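Thermophilic dibenzothiophene desulfurization enzyme C (PDB 5XDC) probably catalyses the FMNH2- and oxygen-dependent oxidation of dibenzothiophene to its sulfoxide and sulfone, a step in sulfur metabolism. Local coordinates at residues B[32-44]-B[204-216]. Numbering follows the deposited sequence.
With IND (indole), chain J.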
loop_
_atom_site.group_PDB
_atom_site.type_symbol
_atom_site.label_atom_id
_atom_site.label_comp_id
_atom_site.label_asym_id
_atom_site.label_seq_id
_atom_site.Cartn_x
_atom_site.Cartn_y
_atom_site.Cartn_z
ATOM N N VAL B 32 -11.293 30.391 -6.070
ATOM C CA VAL B 32 -9.975 29.770 -6.192
ATOM C C VAL B 32 -9.808 29.088 -7.550
ATOM O O VAL B 32 -8.722 29.113 -8.141
ATOM C CB VAL B 32 -9.734 28.790 -5.024
ATOM C CG1 VAL B 32 -10.804 27.692 -4.972
ATOM C CG2 VAL B 32 -8.326 28.190 -5.108
ATOM N N ARG B 33 -10.862 28.453 -8.060
ATOM C CA ARG B 33 -10.734 27.718 -9.316
ATOM C C ARG B 33 -10.276 28.640 -10.442
ATOM O O ARG B 33 -9.332 28.325 -11.174
ATOM C CB ARG B 33 -12.069 27.039 -9.652
ATOM C CG ARG B 33 -12.084 26.181 -10.920
ATOM C CD ARG B 33 -13.179 25.086 -10.836
ATOM N NE ARG B 33 -14.457 25.604 -10.348
ATOM C CZ ARG B 33 -15.436 24.871 -9.816
ATOM N NH1 ARG B 33 -15.316 23.554 -9.676
ATOM N NH2 ARG B 33 -16.553 25.466 -9.411
ATOM N N GLU B 34 -10.910 29.807 -10.575
ATOM C CA GLU B 34 -10.513 30.745 -11.623
ATOM C C GLU B 34 -9.186 31.431 -11.292
ATOM O O GLU B 34 -8.342 31.634 -12.177
ATOM C CB GLU B 34 -11.622 31.784 -11.834
ATOM N N ARG B 35 -8.973 31.791 -10.024
ATOM C CA ARG B 35 -7.752 32.505 -9.665
ATOM C C ARG B 35 -6.507 31.652 -9.864
ATOM O O ARG B 35 -5.482 32.141 -10.353
ATOM C CB ARG B 35 -7.818 32.992 -8.222
ATOM C CG ARG B 35 -8.675 34.228 -8.041
ATOM C CD ARG B 35 -8.533 34.780 -6.633
ATOM N NE ARG B 35 -9.120 33.883 -5.629
ATOM C CZ ARG B 35 -8.440 33.048 -4.846
ATOM N NH1 ARG B 35 -7.125 32.972 -4.895
ATOM N NH2 ARG B 35 -9.093 32.303 -3.964
ATOM N N GLU B 36 -6.543 30.386 -9.465
ATOM C CA GLU B 36 -5.293 29.636 -9.494
ATOM C C GLU B 36 -4.888 29.298 -10.926
ATOM O O GLU B 36 -3.697 29.144 -11.204
ATOM C CB GLU B 36 -5.389 28.384 -8.623
ATOM C CG GLU B 36 -6.153 27.266 -9.217
ATOM C CD GLU B 36 -5.286 26.254 -9.983
ATOM O OE1 GLU B 36 -4.104 25.976 -9.626
ATOM O OE2 GLU B 36 -5.818 25.737 -10.974
ATOM N N ARG B 37 -5.848 29.221 -11.853
ATOM C CA ARG B 37 -5.494 29.048 -13.263
ATOM C C ARG B 37 -4.578 30.161 -13.742
ATOM O O ARG B 37 -3.598 29.914 -14.461
ATOM C CB ARG B 37 -6.754 29.023 -14.133
ATOM C CG ARG B 37 -7.637 27.792 -13.986
ATOM C CD ARG B 37 -8.631 27.679 -15.161
ATOM N NE ARG B 37 -9.807 28.542 -15.014
ATOM C CZ ARG B 37 -11.041 28.126 -14.721
ATOM N NH1 ARG B 37 -11.314 26.838 -14.533
ATOM N NH2 ARG B 37 -12.025 29.014 -14.620
ATOM N N ALA B 38 -4.886 31.401 -13.359
ATOM C CA ALA B 38 -4.129 32.554 -13.816
ATOM C C ALA B 38 -2.747 32.636 -13.193
ATOM O O ALA B 38 -1.853 33.248 -13.784
ATOM C CB ALA B 38 -4.906 33.834 -13.506
ATOM N N GLY B 39 -2.554 32.057 -12.005
ATOM C CA GLY B 39 -1.298 32.215 -11.318
ATOM C C GLY B 39 -1.168 33.649 -10.842
ATOM O O GLY B 39 -2.162 34.358 -10.641
ATOM N N GLY B 40 0.064 34.084 -10.663
ATOM C CA GLY B 40 0.243 35.471 -10.267
ATOM C C GLY B 40 -0.119 35.723 -8.810
ATOM O O GLY B 40 -0.250 34.806 -7.991
ATOM N N THR B 41 -0.292 37.009 -8.494
ATOM C CA THR B 41 -0.366 37.442 -7.108
ATOM C C THR B 41 -1.817 37.637 -6.697
ATOM O O THR B 41 -2.523 38.449 -7.319
ATOM C CB THR B 41 0.422 38.737 -6.934
ATOM O OG1 THR B 41 1.769 38.534 -7.390
ATOM C CG2 THR B 41 0.437 39.178 -5.470
ATOM N N PRO B 42 -2.303 36.943 -5.682
ATOM C CA PRO B 42 -3.695 37.113 -5.230
ATOM C C PRO B 42 -3.825 38.301 -4.287
ATOM O O PRO B 42 -4.045 38.178 -3.084
ATOM C CB PRO B 42 -3.975 35.776 -4.538
ATOM C CG PRO B 42 -2.668 35.428 -3.936
ATOM C CD PRO B 42 -1.608 35.899 -4.902
ATOM N N LYS B 43 -3.659 39.488 -4.860
ATOM C CA LYS B 43 -3.540 40.704 -4.062
ATOM C C LYS B 43 -4.801 40.951 -3.238
ATOM O O LYS B 43 -4.727 41.280 -2.049
ATOM C CB LYS B 43 -3.246 41.881 -4.996
ATOM C CG LYS B 43 -3.336 43.255 -4.357
ATOM C CD LYS B 43 -2.379 43.396 -3.219
ATOM C CE LYS B 43 -2.318 44.851 -2.742
ATOM N NZ LYS B 43 -1.632 44.981 -1.427
ATOM N N ALA B 44 -5.976 40.802 -3.852
ATOM C CA ALA B 44 -7.214 41.078 -3.126
ATOM C C ALA B 44 -7.336 40.187 -1.904
ATOM O O ALA B 44 -7.733 40.642 -0.822
ATOM C CB ALA B 44 -8.419 40.875 -4.036
ATOM N N SER B 204 3.877 27.275 -12.059
ATOM C CA SER B 204 4.087 25.982 -11.422
ATOM C C SER B 204 2.899 25.038 -11.624
ATOM O O SER B 204 1.796 25.445 -11.997
ATOM C CB SER B 204 4.336 26.179 -9.924
ATOM O OG SER B 204 3.230 26.840 -9.346
ATOM N N LEU B 205 3.146 23.743 -11.386
ATOM C CA LEU B 205 2.074 22.749 -11.447
ATOM C C LEU B 205 0.955 23.095 -10.473
ATOM O O LEU B 205 -0.217 23.185 -10.858
ATOM C CB LEU B 205 2.633 21.364 -11.133
ATOM C CG LEU B 205 1.601 20.229 -11.091
ATOM C CD1 LEU B 205 0.918 20.042 -12.433
ATOM C CD2 LEU B 205 2.263 18.947 -10.625
ATOM N N GLY B 206 1.313 23.237 -9.192
ATOM C CA GLY B 206 0.400 23.649 -8.154
ATOM C C GLY B 206 1.046 24.722 -7.295
ATOM O O GLY B 206 2.151 25.181 -7.572
ATOM N N MET B 207 0.334 25.102 -6.237
ATOM C CA MET B 207 0.735 26.268 -5.443
ATOM C C MET B 207 0.973 27.476 -6.352
ATOM O O MET B 207 1.926 28.239 -6.189
ATOM C CB MET B 207 1.974 25.964 -4.602
ATOM C CG MET B 207 1.736 24.908 -3.507
ATOM S SD MET B 207 0.463 25.489 -2.345
ATOM C CE MET B 207 0.660 24.296 -1.015
ATOM N N ARG B 208 0.060 27.672 -7.295
ATOM C CA ARG B 208 0.310 28.564 -8.421
ATOM C C ARG B 208 0.253 30.042 -8.050
ATOM O O ARG B 208 0.745 30.870 -8.831
ATOM C CB ARG B 208 -0.696 28.279 -9.537
ATOM C CG ARG B 208 -0.384 26.990 -10.300
ATOM C CD ARG B 208 -1.305 26.780 -11.486
ATOM N NE ARG B 208 -1.404 27.953 -12.348
ATOM C CZ ARG B 208 -0.477 28.343 -13.216
ATOM N NH1 ARG B 208 0.658 27.673 -13.353
ATOM N NH2 ARG B 208 -0.690 29.419 -13.952
ATOM N N GLN B 209 -0.343 30.404 -6.907
ATOM C CA GLN B 209 -0.436 31.799 -6.484
ATOM C C GLN B 209 0.426 32.109 -5.257
ATOM O O GLN B 209 0.144 33.060 -4.526
ATOM C CB GLN B 209 -1.897 32.184 -6.228
ATOM C CG GLN B 209 -2.717 32.253 -7.518
ATOM C CD GLN B 209 -3.959 33.111 -7.384
ATOM O OE1 GLN B 209 -4.875 32.800 -6.610
ATOM N NE2 GLN B 209 -3.989 34.217 -8.126
ATOM N N THR B 210 1.505 31.356 -5.055
ATOM C CA THR B 210 2.394 31.589 -3.923
ATOM C C THR B 210 3.570 32.493 -4.268
ATOM O O THR B 210 4.390 32.770 -3.388
ATOM C CB THR B 210 2.930 30.267 -3.360
ATOM O OG1 THR B 210 3.716 29.577 -4.343
ATOM C CG2 THR B 210 1.767 29.385 -2.872
ATOM N N ASP B 211 3.681 32.949 -5.515
ATOM C CA ASP B 211 4.794 33.791 -5.964
ATOM C C ASP B 211 6.141 33.321 -5.416
ATOM O O ASP B 211 6.900 34.067 -4.786
ATOM C CB ASP B 211 4.525 35.241 -5.609
ATOM C CG ASP B 211 3.783 35.956 -6.711
ATOM O OD1 ASP B 211 4.384 36.165 -7.796
ATOM O OD2 ASP B 211 2.622 36.288 -6.484
ATOM N N SER B 212 6.452 32.059 -5.717
ATOM C CA SER B 212 7.651 31.403 -5.225
ATOM C C SER B 212 8.772 31.425 -6.252
ATOM O O SER B 212 9.640 30.546 -6.256
ATOM C CB SER B 212 7.324 29.974 -4.796
ATOM O OG SER B 212 6.450 29.987 -3.684
ATOM N N GLY B 213 8.768 32.431 -7.109
ATOM C CA GLY B 213 9.874 32.674 -8.002
ATOM C C GLY B 213 11.089 33.287 -7.333
ATOM O O GLY B 213 11.294 33.125 -6.128
ATOM N N SER B 214 11.902 33.995 -8.108
ATOM C CA SER B 214 13.192 34.458 -7.632
ATOM C C SER B 214 13.146 35.942 -7.263
ATOM O O SER B 214 12.235 36.685 -7.638
ATOM C CB SER B 214 14.280 34.202 -8.678
ATOM O OG SER B 214 14.002 34.887 -9.872
ATOM N N VAL B 215 14.144 36.343 -6.487
ATOM C CA VAL B 215 14.375 37.735 -6.117
ATOM C C VAL B 215 15.833 38.030 -6.408
ATOM O O VAL B 215 16.717 37.269 -6.001
ATOM C CB VAL B 215 14.060 38.008 -4.634
ATOM C CG1 VAL B 215 14.482 39.437 -4.243
ATOM C CG2 VAL B 215 12.587 37.797 -4.356
ATOM N N THR B 216 16.087 39.131 -7.112
ATOM C CA THR B 216 17.435 39.521 -7.478
ATOM C C THR B 216 17.841 40.704 -6.618
ATOM O O THR B 216 17.104 41.695 -6.541
ATOM C CB THR B 216 17.532 39.891 -8.961
ATOM O OG1 THR B 216 17.235 38.729 -9.759
ATOM C CG2 THR B 216 18.944 40.368 -9.293
HETATM N N1 IND J . 5.859 25.627 -3.876
HETATM C C2 IND J . 5.893 26.862 -3.387
HETATM C C3 IND J . 7.025 26.897 -2.794
HETATM C C4 IND J . 9.030 25.502 -2.283
HETATM C C5 IND J . 9.532 24.217 -2.504
HETATM C C6 IND J . 8.788 23.273 -3.243
HETATM C C7 IND J . 7.542 23.619 -3.758
HETATM C C8 IND J . 7.039 24.888 -3.548
HETATM C C9 IND J . 7.801 25.842 -2.789
HETATM O O HOH W 1 -2.561 26.169 -7.379
HETATM O O HOH W 2 2.224 33.334 -7.962
#
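The C-terminal end of helix 16-38 receives side-chain donors from Arg208 and Gln209, central residues of the type I turn Met207-Thr210 in the indole-pocket loop. Bent at chi3 (50°), Arg208 brings its guanidinium edge to carbonyls of the helix's last turn: NE meets Glu36 O at 2.8 Å, nearly in the guanidinium plane, and NH2 reaches Arg37 O at 3.0 Å from above the carbonyl plane. NH1 holds Ser204 O and pairs with Asp203, fixing the group's rotation. A lysine in its place would probably be unable to serve Glu36 O, Arg37 O and Ser204 O together, leaving at least one without this donor. Glu36 OE1 lies over the Arg208 CD methylene and is bridged to Arg208 N by water 1, while OE2 pairs with Arg380. Gln209, extended beyond CG, slides past the Pro42 ring to reach Arg35: NE2 donates to Gly39 O (3.1 Å), and OE1 takes a weak bond from Arg35 NH1, a guanidinium held mainly by Thr31 and Asp84. Beyond positive-phi Gly39 and Gly40, Thr41 OG1 donates to Asp211 OD2 at 2.6 Å, on the syn side. With Met207, Thr210 and Ser212 beside indole, this joins the N-terminal helical domain to the indole-pocket loop of the middle domain in an acyl-CoA dehydrogenase-like fold.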